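DMATS type aromatic prenyltransferase (Streptomyces coelicolor, PDB 6ZRZ) transfers a dimethylallyl group to the indole ring of tryptophan, probably at carbon 5, binding tryptophan and the prenyl donor inside an ABBA-type barrel. Local coordinates at residues A325-A330 and V339-S344; V64-S69 and P76-L81; D250-Q255 and Y274-D279. All blocks are in the same frame, centred on the assembly; numbering follows the deposited sequence.

Interaction 1: A325-A330 and V339-S344; sequences AYLALA and VTAYLS. With TRP (tryptophan), chain D; 6C7 (S-(3-methylbut-2-en-1-yl) trihydrogen thiodiphosphate), chain C.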
loop_
_atom_site.group_PDB
_atom_site.type_symbol
_atom_site.label_atom_id
_atom_site.label_comp_id
_atom_site.label_asym_id
_atom_site.label_seq_id
_atom_site.Cartn_x
_atom_site.Cartn_y
_atom_site.Cartn_z
ATOM N N ALA A 325 -9.280 -1.035 3.288
ATOM C CA ALA A 325 -8.802 0.349 3.449
ATOM C C ALA A 325 -8.912 1.108 2.125
ATOM O O ALA A 325 -9.419 2.257 2.121
ATOM C CB ALA A 325 -7.412 0.352 3.966
ATOM N N TYR A 326 -8.397 0.530 1.053
ATOM C CA TYR A 326 -8.406 1.123 -0.297
ATOM C C TYR A 326 -8.804 0.069 -1.317
ATOM O O TYR A 326 -8.554 -1.121 -1.141
ATOM C CB TYR A 326 -7.030 1.615 -0.761
ATOM C CG TYR A 326 -6.536 2.891 -0.169
ATOM C CD1 TYR A 326 -6.741 4.100 -0.804
ATOM C CD2 TYR A 326 -5.889 2.901 1.043
ATOM C CE1 TYR A 326 -6.255 5.294 -0.280
ATOM C CE2 TYR A 326 -5.438 4.081 1.615
ATOM C CZ TYR A 326 -5.619 5.293 0.951
ATOM O OH TYR A 326 -5.178 6.476 1.512
ATOM N N LEU A 327 -9.374 0.535 -2.401
ATOM C CA LEU A 327 -9.437 -0.219 -3.647
ATOM C C LEU A 327 -8.651 0.536 -4.691
ATOM O O LEU A 327 -8.655 1.773 -4.667
ATOM C CB LEU A 327 -10.889 -0.385 -4.089
ATOM C CG LEU A 327 -11.781 -1.189 -3.167
ATOM C CD1 LEU A 327 -13.212 -1.122 -3.669
ATOM C CD2 LEU A 327 -11.293 -2.631 -3.034
ATOM N N ALA A 328 -8.033 -0.171 -5.607
ATOM C CA ALA A 328 -7.233 0.457 -6.674
ATOM C C ALA A 328 -7.535 -0.214 -8.007
ATOM O O ALA A 328 -7.711 -1.479 -8.042
ATOM C CB ALA A 328 -5.778 0.363 -6.333
ATOM N N LEU A 329 -7.537 0.589 -9.066
ATOM C CA LEU A 329 -7.533 0.119 -10.459
ATOM C C LEU A 329 -6.189 0.502 -11.058
ATOM O O LEU A 329 -5.877 1.719 -11.080
ATOM C CB LEU A 329 -8.693 0.756 -11.208
ATOM C CG LEU A 329 -8.800 0.341 -12.667
ATOM C CD1 LEU A 329 -9.118 -1.129 -12.767
ATOM C CD2 LEU A 329 -9.838 1.163 -13.397
ATOM N N ALA A 330 -5.417 -0.486 -11.497
ATOM C CA ALA A 330 -3.987 -0.355 -11.912
ATOM C C ALA A 330 -3.844 -0.685 -13.394
ATOM O O ALA A 330 -4.178 -1.833 -13.770
ATOM C CB ALA A 330 -3.101 -1.263 -11.068
ATOM N N VAL A 339 -6.913 -5.088 -10.436
ATOM C CA VAL A 339 -7.708 -4.542 -9.291
ATOM C C VAL A 339 -7.031 -4.982 -7.989
ATOM O O VAL A 339 -6.782 -6.152 -7.832
ATOM C CB VAL A 339 -9.164 -5.001 -9.341
ATOM C CG1 VAL A 339 -9.957 -4.488 -8.161
ATOM C CG2 VAL A 339 -9.830 -4.620 -10.654
ATOM N N THR A 340 -6.761 -4.050 -7.086
ATOM C CA THR A 340 -6.092 -4.358 -5.791
ATOM C C THR A 340 -6.989 -3.928 -4.636
ATOM O O THR A 340 -7.525 -2.828 -4.702
ATOM C CB THR A 340 -4.708 -3.710 -5.713
ATOM O OG1 THR A 340 -3.985 -4.069 -6.880
ATOM C CG2 THR A 340 -3.922 -4.187 -4.512
ATOM N N ALA A 341 -7.114 -4.784 -3.630
ATOM C CA ALA A 341 -7.747 -4.498 -2.339
ATOM C C ALA A 341 -6.662 -4.466 -1.270
ATOM O O ALA A 341 -5.840 -5.403 -1.181
ATOM C CB ALA A 341 -8.815 -5.511 -2.044
ATOM N N TYR A 342 -6.605 -3.356 -0.564
ATOM C CA TYR A 342 -5.704 -3.112 0.572
ATOM C C TYR A 342 -6.465 -3.473 1.824
ATOM O O TYR A 342 -7.557 -2.926 2.046
ATOM C CB TYR A 342 -5.205 -1.674 0.510
ATOM C CG TYR A 342 -4.391 -1.458 -0.718
ATOM C CD1 TYR A 342 -3.009 -1.606 -0.708
ATOM C CD2 TYR A 342 -5.027 -1.242 -1.949
ATOM C CE1 TYR A 342 -2.270 -1.516 -1.890
ATOM C CE2 TYR A 342 -4.293 -1.087 -3.110
ATOM C CZ TYR A 342 -2.919 -1.257 -3.086
ATOM O OH TYR A 342 -2.219 -1.139 -4.257
ATOM N N LEU A 343 -5.895 -4.350 2.622
ATOM C CA LEU A 343 -6.592 -5.059 3.723
ATOM C C LEU A 343 -5.866 -4.780 5.023
ATOM O O LEU A 343 -4.618 -5.111 5.121
ATOM C CB LEU A 343 -6.624 -6.551 3.441
ATOM C CG LEU A 343 -7.247 -6.975 2.105
ATOM C CD1 LEU A 343 -7.150 -8.476 1.913
ATOM C CD2 LEU A 343 -8.680 -6.509 1.994
ATOM N N SER A 344 -6.587 -4.266 5.983
ATOM C CA SER A 344 -6.037 -3.795 7.256
ATOM C C SER A 344 -5.781 -4.971 8.192
ATOM O O SER A 344 -6.589 -5.938 8.219
ATOM C CB SER A 344 -6.956 -2.801 7.879
ATOM O OG SER A 344 -7.150 -1.711 7.023
HETATM N N TRP D . -2.643 4.445 5.543
HETATM C CA TRP D . -1.950 5.503 4.766
HETATM C C TRP D . -2.959 6.323 3.949
HETATM O O TRP D . -4.175 6.029 3.874
HETATM C CB TRP D . -0.855 4.912 3.871
HETATM C CG TRP D . -1.302 3.819 2.944
HETATM C CD1 TRP D . -1.345 2.474 3.206
HETATM C CD2 TRP D . -1.765 3.976 1.590
HETATM N NE1 TRP D . -1.810 1.795 2.109
HETATM C CE2 TRP D . -2.061 2.685 1.098
HETATM C CE3 TRP D . -1.934 5.075 0.741
HETATM C CZ2 TRP D . -2.536 2.471 -0.197
HETATM C CZ3 TRP D . -2.396 4.865 -0.537
HETATM C CH2 TRP D . -2.710 3.581 -0.995
HETATM O OXT TRP D . -2.544 7.333 3.334
HETATM O O4 6C7 C . 1.943 -1.269 -8.637
HETATM P P1 6C7 C . 2.022 -2.014 -7.187
HETATM O O6 6C7 C . 0.921 -2.974 -6.969
HETATM O O5 6C7 C . 3.484 -2.743 -7.155
HETATM O O2 6C7 C . 2.149 -0.869 -6.037
HETATM P P3 6C7 C . 1.009 -0.634 -4.905
HETATM O O8 6C7 C . -0.257 -0.150 -5.773
HETATM O O7 6C7 C . 0.666 -1.821 -4.089
HETATM S S9 6C7 C . 1.542 0.805 -3.946
HETATM C C10 6C7 C . 0.150 1.017 -2.822
HETATM C C11 6C7 C . 0.810 1.096 -1.418
HETATM C C12 6C7 C . 1.168 2.445 -0.752
HETATM C C13 6C7 C . 1.823 2.445 0.612
HETATM C C14 6C7 C . 0.920 3.796 -1.425
#
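Tyr-326 and Tyr-342 rise from the same face of the antiparallel hairpin made by 325-330 and 339-344, and they meet near their bases, where CB of Tyr-326 lies 3.7 Å from CD2 of Tyr-342. From there the two rings part. With its CG beside the backbone N (chi1 -76°), Tyr-326 leans away from the partner strand and lays one ring face against the benzo half of the bound tryptophan, whose CH2 atom hangs 3.7 Å above the plane, over the ring centre. The same side chain reaches the substrate's other end: its OH donates to the carboxylate O of the tryptophan at 2.6 Å, and that oxygen lies in the plane of the phenol. Tyr-342 is turned differently. It offers a face, offset toward the rim, to the indole CZ2, while its edge receives the backbone O of Tyr-326 and, farther along, CB of Ala-328, 3.8 Å from CE2. Its OH comes within 2.7 Å of O8 of the thiodiphosphate, and CE1 stands 3.6 Å from C10, the carbon bonded to sulfur.

The backbone beneath is regular around Ala-328 and Thr-340, which bond each other twice, and the bond from Tyr-342 N to Tyr-326 O is nearly straight (174°). Tyr-326 N is buried with no partner in the model. Leu-327 and Leu-329 point to the other face of the sheet, where CD2 of Leu-327 packs 3.9 Å from CB of Ala-341, which also touches helix 303-312.

One phenol thus grips the aromatic acceptor at ring and carboxylate, while the other borders C10 of the donor analogue, the counterpart of the prenyl donor's C1. This is consistent with the tyrosine shield of DMATS-type prenyltransferases, whose electron-rich rings would stabilise the developing allyl cation.

Interaction 2: V64-S69 and P76-L81; sequences VEFSLS and PAMRVL. With 6C7 (S-(3-methylbut-2-en-1-yl) trihydrogen thiodiphosphate), chain C; TRP (tryptophan), chain D.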
loop_
_atom_site.group_PDB
_atom_site.type_symbol
_atom_site.label_atom_id
_atom_site.label_comp_id
_atom_site.label_asym_id
_atom_site.label_seq_id
_atom_site.Cartn_x
_atom_site.Cartn_y
_atom_site.Cartn_z
ATOM N N VAL A 64 1.779 -2.850 9.727
ATOM C CA VAL A 64 1.589 -3.875 8.689
ATOM C C VAL A 64 0.261 -3.602 8.005
ATOM O O VAL A 64 -0.731 -3.267 8.712
ATOM C CB VAL A 64 1.629 -5.286 9.299
ATOM C CG1 VAL A 64 1.358 -6.365 8.290
ATOM C CG2 VAL A 64 2.936 -5.567 10.039
ATOM N N GLU A 65 0.266 -3.731 6.693
ATOM C CA GLU A 65 -0.962 -3.806 5.869
ATOM C C GLU A 65 -0.783 -4.869 4.807
ATOM O O GLU A 65 0.355 -5.076 4.345
ATOM C CB GLU A 65 -1.257 -2.446 5.251
ATOM C CG GLU A 65 -2.583 -2.395 4.552
ATOM C CD GLU A 65 -2.826 -1.062 3.851
ATOM O OE1 GLU A 65 -2.249 -0.851 2.755
ATOM O OE2 GLU A 65 -3.588 -0.277 4.392
ATOM N N PHE A 66 -1.858 -5.539 4.424
ATOM C CA PHE A 66 -1.806 -6.578 3.378
ATOM C C PHE A 66 -2.506 -6.084 2.137
ATOM O O PHE A 66 -3.291 -5.132 2.185
ATOM C CB PHE A 66 -2.456 -7.873 3.861
ATOM C CG PHE A 66 -1.794 -8.471 5.079
ATOM C CD1 PHE A 66 -0.600 -9.158 4.970
ATOM C CD2 PHE A 66 -2.380 -8.351 6.323
ATOM C CE1 PHE A 66 0.015 -9.685 6.087
ATOM C CE2 PHE A 66 -1.766 -8.888 7.448
ATOM C CZ PHE A 66 -0.571 -9.553 7.326
ATOM N N SER A 67 -2.258 -6.731 1.048
ATOM C CA SER A 67 -2.996 -6.442 -0.191
ATOM C C SER A 67 -3.062 -7.689 -1.061
ATOM O O SER A 67 -2.138 -8.559 -0.971
ATOM C CB SER A 67 -2.460 -5.251 -0.923
ATOM O OG SER A 67 -1.177 -5.475 -1.482
ATOM N N LEU A 68 -4.163 -7.798 -1.795
ATOM C CA LEU A 68 -4.345 -8.820 -2.846
ATOM C C LEU A 68 -4.595 -8.107 -4.129
ATOM O O LEU A 68 -5.550 -7.286 -4.185
ATOM C CB LEU A 68 -5.510 -9.723 -2.538
ATOM C CG LEU A 68 -5.338 -10.679 -1.382
ATOM C CD1 LEU A 68 -6.653 -11.407 -1.143
ATOM C CD2 LEU A 68 -4.226 -11.665 -1.663
ATOM N N SER A 69 -3.765 -8.397 -5.105
ATOM C CA SER A 69 -3.850 -7.847 -6.450
ATOM C C SER A 69 -4.397 -8.925 -7.395
ATOM O O SER A 69 -3.821 -10.065 -7.448
ATOM C CB SER A 69 -2.523 -7.360 -6.866
ATOM O OG SER A 69 -2.651 -6.461 -7.934
ATOM N N PRO A 76 -4.266 -14.768 -7.678
ATOM C CA PRO A 76 -4.218 -13.547 -6.879
ATOM C C PRO A 76 -2.797 -13.403 -6.335
ATOM O O PRO A 76 -2.220 -14.443 -5.984
ATOM C CB PRO A 76 -5.236 -13.741 -5.746
ATOM C CG PRO A 76 -5.910 -15.093 -5.985
ATOM C CD PRO A 76 -5.271 -15.738 -7.208
ATOM N N ALA A 77 -2.239 -12.189 -6.340
ATOM C CA ALA A 77 -0.884 -11.879 -5.815
ATOM C C ALA A 77 -1.015 -11.198 -4.457
ATOM O O ALA A 77 -1.692 -10.149 -4.379
ATOM C CB ALA A 77 -0.134 -11.013 -6.789
ATOM N N MET A 78 -0.366 -11.759 -3.444
ATOM C CA MET A 78 -0.400 -11.249 -2.060
ATOM C C MET A 78 0.823 -10.392 -1.807
ATOM O O MET A 78 1.923 -10.769 -2.227
ATOM C CB MET A 78 -0.433 -12.392 -1.069
ATOM C CG MET A 78 -0.631 -11.942 0.302
ATOM S SD MET A 78 -0.673 -13.323 1.417
ATOM C CE MET A 78 -0.324 -12.475 2.963
ATOM N N ARG A 79 0.623 -9.247 -1.161
ATOM C CA ARG A 79 1.727 -8.362 -0.773
ATOM C C ARG A 79 1.542 -7.980 0.686
ATOM O O ARG A 79 0.415 -8.053 1.197
ATOM C CB ARG A 79 1.799 -7.173 -1.729
ATOM C CG ARG A 79 1.834 -7.591 -3.201
ATOM C CD ARG A 79 0.468 -7.745 -3.874
ATOM N NE ARG A 79 -0.164 -6.457 -3.728
ATOM C CZ ARG A 79 0.080 -5.403 -4.493
ATOM N NH1 ARG A 79 0.848 -5.513 -5.564
ATOM N NH2 ARG A 79 -0.502 -4.252 -4.208
ATOM N N VAL A 80 2.641 -7.694 1.356
ATOM C CA VAL A 80 2.607 -7.136 2.724
ATOM C C VAL A 80 3.446 -5.868 2.746
ATOM O O VAL A 80 4.567 -5.855 2.161
ATOM C CB VAL A 80 3.072 -8.148 3.785
ATOM C CG1 VAL A 80 4.498 -8.625 3.539
ATOM C CG2 VAL A 80 2.887 -7.584 5.184
ATOM N N LEU A 81 2.901 -4.839 3.361
ATOM C CA LEU A 81 3.532 -3.516 3.554
ATOM C C LEU A 81 3.923 -3.398 5.009
ATOM O O LEU A 81 3.093 -3.722 5.876
ATOM C CB LEU A 81 2.521 -2.428 3.212
ATOM C CG LEU A 81 3.009 -1.001 3.389
ATOM C CD1 LEU A 81 4.111 -0.694 2.389
ATOM C CD2 LEU A 81 1.865 -0.025 3.235
HETATM O O4 6C7 C . 1.943 -1.269 -8.637
HETATM P P1 6C7 C . 2.022 -2.014 -7.187
HETATM O O6 6C7 C . 0.921 -2.974 -6.969
HETATM O O5 6C7 C . 3.484 -2.743 -7.155
HETATM O O2 6C7 C . 2.149 -0.869 -6.037
HETATM P P3 6C7 C . 1.009 -0.634 -4.905
HETATM O O8 6C7 C . -0.257 -0.150 -5.773
HETATM O O7 6C7 C . 0.666 -1.821 -4.089
HETATM S S9 6C7 C . 1.542 0.805 -3.946
HETATM C C10 6C7 C . 0.150 1.017 -2.822
HETATM C C11 6C7 C . 0.810 1.096 -1.418
HETATM C C12 6C7 C . 1.168 2.445 -0.752
HETATM C C13 6C7 C . 1.823 2.445 0.612
HETATM C C14 6C7 C . 0.920 3.796 -1.425
HETATM N N TRP D . -2.643 4.445 5.543
HETATM C CA TRP D . -1.950 5.503 4.766
HETATM C C TRP D . -2.959 6.323 3.949
HETATM O O TRP D . -4.175 6.029 3.874
HETATM C CB TRP D . -0.855 4.912 3.871
HETATM C CG TRP D . -1.302 3.819 2.944
HETATM C CD1 TRP D . -1.345 2.474 3.206
HETATM C CD2 TRP D . -1.765 3.976 1.590
HETATM N NE1 TRP D . -1.810 1.795 2.109
HETATM C CE2 TRP D . -2.061 2.685 1.098
HETATM C CE3 TRP D . -1.934 5.075 0.741
HETATM C CZ2 TRP D . -2.536 2.471 -0.197
HETATM C CZ3 TRP D . -2.396 4.865 -0.537
HETATM C CH2 TRP D . -2.710 3.581 -0.995
HETATM O OXT TRP D . -2.544 7.333 3.334
#
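Arg-79 and Ser-67 make the central polar link of this antiparallel hairpin, strands 64-70 and 77-82 of the ABBA barrel: NE of Arg-79 donates to OG of Ser-67 at 2.7 Å, with the hydroxyl tilted slightly out of the guanidinium plane. NH2 adds a weak second bond to the same oxygen. Bends at chi2 (89°) and chi3 (58°) fold the arginine toward Ser-67 on the partner strand, which leaves the outer nitrogens facing the thiodiphosphate. There NH1 bonds O6 of the terminal phosphate at 2.9 Å and in plane, while NH2 makes a weak bond to O7 of the phosphate next to sulfur. Ser-67 is thus a second-shell residue that probably steadies the guanidinium on the diphosphate. CB of Ser-69 lies over one face of the guanidinium, near its rim, and OG of Ser-69 bonds Arg-338, another diphosphate ligand.

On the same face of the sheet, Glu-65 extends its chain to accept the indole NE1 of tryptophan on OE1, 2.8 Å away. Opposite it in the register, Leu-81 sets CD2 3.6 Å from C13, a methyl of the prenyl tail. Paired backbone bonds join Glu-65 to Leu-81, Ser-67 to Arg-79 and Ser-69 to Ala-77, and the Leu-81 N to Glu-65 O bond is almost straight (176°).

The reverse face is apolar and packs on helices 6-20 and 303-312. CG1 of Val-64 sits over a face of the Phe-66 ring, near its rim, and CE1 of that ring meets CG2 of Val-80 at 3.7 Å. Met-78 runs extended alongside the same ring, ending with its CE methyl 3.9 Å from CD1 of Phe-66.

Interaction 3: D250-Q255 and Y274-D279; sequences DGRPAQ and YIPVRD. With 6C7 (S-(3-methylbut-2-en-1-yl) trihydrogen thiodiphosphate), chain C; TRP (tryptophan), chain D.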
loop_
_atom_site.group_PDB
_atom_site.type_symbol
_atom_site.label_atom_id
_atom_site.label_comp_id
_atom_site.label_asym_id
_atom_site.label_seq_id
_atom_site.Cartn_x
_atom_site.Cartn_y
_atom_site.Cartn_z
ATOM N N ASP A 250 -15.204 13.503 -0.627
ATOM C CA ASP A 250 -15.253 14.485 0.478
ATOM C C ASP A 250 -14.638 13.934 1.759
ATOM O O ASP A 250 -14.700 14.659 2.764
ATOM C CB ASP A 250 -16.668 14.960 0.738
ATOM C CG ASP A 250 -17.697 13.877 0.925
ATOM O OD1 ASP A 250 -17.328 12.687 0.885
ATOM O OD2 ASP A 250 -18.894 14.244 1.098
ATOM N N GLY A 251 -14.074 12.738 1.723
ATOM C CA GLY A 251 -13.350 12.151 2.882
ATOM C C GLY A 251 -11.869 12.256 2.661
ATOM O O GLY A 251 -11.435 13.212 2.067
ATOM N N ARG A 252 -11.103 11.286 3.104
ATOM C CA ARG A 252 -9.684 11.386 2.862
ATOM C C ARG A 252 -9.492 11.239 1.348
ATOM O O ARG A 252 -10.337 10.700 0.641
ATOM C CB ARG A 252 -8.897 10.428 3.740
ATOM C CG ARG A 252 -8.713 9.080 3.122
ATOM C CD ARG A 252 -7.973 8.141 4.071
ATOM N NE ARG A 252 -8.853 7.646 5.131
ATOM C CZ ARG A 252 -8.619 7.647 6.472
ATOM N NH1 ARG A 252 -9.539 7.140 7.286
ATOM N NH2 ARG A 252 -7.492 8.118 6.992
ATOM N N PRO A 253 -8.415 11.801 0.827
ATOM C CA PRO A 253 -8.261 11.946 -0.612
ATOM C C PRO A 253 -7.893 10.685 -1.374
ATOM O O PRO A 253 -7.281 9.694 -0.799
ATOM C CB PRO A 253 -7.160 12.963 -0.696
ATOM C CG PRO A 253 -6.306 12.656 0.468
ATOM C CD PRO A 253 -7.301 12.377 1.579
ATOM N N ALA A 254 -8.284 10.671 -2.619
ATOM C CA ALA A 254 -7.812 9.706 -3.598
ATOM C C ALA A 254 -6.330 9.946 -3.788
ATOM O O ALA A 254 -5.854 11.061 -3.493
ATOM C CB ALA A 254 -8.549 9.847 -4.899
ATOM N N GLN A 255 -5.632 8.955 -4.283
ATOM C CA GLN A 255 -4.234 9.099 -4.695
ATOM C C GLN A 255 -4.080 8.440 -6.058
ATOM O O GLN A 255 -4.902 7.550 -6.386
ATOM C CB GLN A 255 -3.304 8.438 -3.673
ATOM C CG GLN A 255 -3.288 9.134 -2.329
ATOM C CD GLN A 255 -2.120 8.680 -1.474
ATOM O OE1 GLN A 255 -1.144 8.042 -1.948
ATOM N NE2 GLN A 255 -2.217 8.981 -0.207
ATOM N N TYR A 274 -6.119 5.069 -6.613
ATOM C CA TYR A 274 -6.476 4.533 -5.278
ATOM C C TYR A 274 -7.622 5.326 -4.659
ATOM O O TYR A 274 -7.521 6.570 -4.485
ATOM C CB TYR A 274 -5.280 4.598 -4.334
ATOM C CG TYR A 274 -4.017 3.957 -4.867
ATOM C CD1 TYR A 274 -3.605 2.684 -4.455
ATOM C CD2 TYR A 274 -3.191 4.659 -5.732
ATOM C CE1 TYR A 274 -2.439 2.111 -4.968
ATOM C CE2 TYR A 274 -2.015 4.120 -6.213
ATOM C CZ TYR A 274 -1.639 2.846 -5.842
ATOM O OH TYR A 274 -0.510 2.337 -6.391
ATOM N N ILE A 275 -8.676 4.639 -4.272
ATOM C CA ILE A 275 -9.823 5.236 -3.566
ATOM C C ILE A 275 -9.927 4.647 -2.154
ATOM O O ILE A 275 -10.045 3.445 -1.991
ATOM C CB ILE A 275 -11.101 5.061 -4.391
ATOM C CG1 ILE A 275 -10.960 5.807 -5.718
ATOM C CG2 ILE A 275 -12.304 5.523 -3.581
ATOM C CD1 ILE A 275 -12.134 5.673 -6.650
ATOM N N PRO A 276 -9.870 5.492 -1.102
ATOM C CA PRO A 276 -9.980 5.034 0.293
ATOM C C PRO A 276 -11.429 4.707 0.675
ATOM O O PRO A 276 -12.068 5.428 1.398
ATOM C CB PRO A 276 -9.433 6.204 1.091
ATOM C CG PRO A 276 -9.783 7.399 0.225
ATOM C CD PRO A 276 -9.714 6.932 -1.213
ATOM N N VAL A 277 -11.894 3.578 0.174
ATOM C CA VAL A 277 -13.295 3.125 0.246
ATOM C C VAL A 277 -13.786 3.142 1.699
ATOM O O VAL A 277 -14.976 3.309 1.883
ATOM C CB VAL A 277 -13.455 1.742 -0.415
ATOM C CG1 VAL A 277 -12.733 0.628 0.345
ATOM C CG2 VAL A 277 -14.908 1.389 -0.590
ATOM N N ARG A 278 -12.900 2.953 2.690
ATOM C CA ARG A 278 -13.287 2.906 4.113
ATOM C C ARG A 278 -13.978 4.195 4.549
ATOM O O ARG A 278 -14.745 4.137 5.512
ATOM C CB ARG A 278 -12.088 2.675 5.034
ATOM C CG ARG A 278 -10.991 3.729 4.961
ATOM C CD ARG A 278 -9.802 3.155 5.694
ATOM N NE ARG A 278 -8.652 4.050 5.894
ATOM C CZ ARG A 278 -7.705 4.340 5.004
ATOM N NH1 ARG A 278 -7.802 3.926 3.762
ATOM N NH2 ARG A 278 -6.686 5.124 5.350
ATOM N N ASP A 279 -13.715 5.313 3.885
ATOM C CA ASP A 279 -14.308 6.622 4.226
ATOM C C ASP A 279 -15.665 6.820 3.565
ATOM O O ASP A 279 -16.266 7.880 3.835
ATOM C CB ASP A 279 -13.364 7.760 3.836
ATOM C CG ASP A 279 -12.231 7.992 4.808
ATOM O OD1 ASP A 279 -11.988 7.123 5.699
ATOM O OD2 ASP A 279 -11.557 9.044 4.658
HETATM O O4 6C7 C . 1.943 -1.269 -8.637
HETATM P P1 6C7 C . 2.022 -2.014 -7.187
HETATM O O6 6C7 C . 0.921 -2.974 -6.969
HETATM O O5 6C7 C . 3.484 -2.743 -7.155
HETATM O O2 6C7 C . 2.149 -0.869 -6.037
HETATM P P3 6C7 C . 1.009 -0.634 -4.905
HETATM O O8 6C7 C . -0.257 -0.150 -5.773
HETATM O O7 6C7 C . 0.666 -1.821 -4.089
HETATM S S9 6C7 C . 1.542 0.805 -3.946
HETATM C C10 6C7 C . 0.150 1.017 -2.822
HETATM C C11 6C7 C . 0.810 1.096 -1.418
HETATM C C12 6C7 C . 1.168 2.445 -0.752
HETATM C C13 6C7 C . 1.823 2.445 0.612
HETATM C C14 6C7 C . 0.920 3.796 -1.425
HETATM N N TRP D . -2.643 4.445 5.543
HETATM C CA TRP D . -1.950 5.503 4.766
HETATM C C TRP D . -2.959 6.323 3.949
HETATM O O TRP D . -4.175 6.029 3.874
HETATM C CB TRP D . -0.855 4.912 3.871
HETATM C CG TRP D . -1.302 3.819 2.944
HETATM C CD1 TRP D . -1.345 2.474 3.206
HETATM C CD2 TRP D . -1.765 3.976 1.590
HETATM N NE1 TRP D . -1.810 1.795 2.109
HETATM C CE2 TRP D . -2.061 2.685 1.098
HETATM C CE3 TRP D . -1.934 5.075 0.741
HETATM C CZ2 TRP D . -2.536 2.471 -0.197
HETATM C CZ3 TRP D . -2.396 4.865 -0.537
HETATM C CH2 TRP D . -2.710 3.581 -0.995
HETATM O OXT TRP D . -2.544 7.333 3.334
#
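Arg-252 holds Asp-279 through both oxygens of the carboxylate. Its backbone N donates to the anti lone pair of OD2 at 2.8 Å, and its NH1 forms a salt bridge with the syn lone pair of OD1 at 2.9 Å. The guanidinium and carboxylate planes are 42° apart, so this is no coplanar pairing. The guanidinium of Arg-278 lies across a face of the Arg-252 group, the planes only 21° apart, with NE of Arg-252 3.3 Å from NH2 of Arg-278. Nearby anions probably offset the two positive charges: Asp-59 makes salt bridges to both, and Arg-278 NH2 also donates to the substrate carboxylate O at 3.1 Å. Arg-278 NH1 is satisfied by the backbone O of Ala-325. With an alanine at Arg-252, OD1 of Asp-279 would probably lose its charged mate and one face of the Arg-278 guanidinium its cover.

Pro-276, centre of an inverse gamma turn, puts its CG 3.5 Å from CG of Arg-252. Deeper in, Gln-255 and Tyr-274 exchange both backbone bonds as an antiparallel pair. The ring of Tyr-274 takes Gln-255 O at its edge, and its OH donates to O8 of the thiodiphosphate at 2.6 Å. This is the end of a barrel hairpin of the ABBA fold, where Gln-255, Tyr-274 and Arg-278 line the tryptophan pocket and Tyr-274 also reaches the prenyl donor analogue.

All three contacts belong to hairpins of one closed antiparallel barrel, and along the chain they come in the order interaction 2, interaction 3, interaction 1. Interaction 1 lies between the others: strand 338-344 adjoins 64-70 and so closes the barrel, while strand 324-332 adjoins 270-275. Its centre is about 9 Å from that of interaction 2 and about 11 Å from that of interaction 3, and it touches both, with Thr-340 meeting Ser-69 and Ala-325 meeting Arg-278. Interactions 2 and 3 have centres about 18 Å apart and do not touch, yet both reach tryptophan and the thiodiphosphate. The two ligands are therefore held inside the barrel by strands from several parts of its wall.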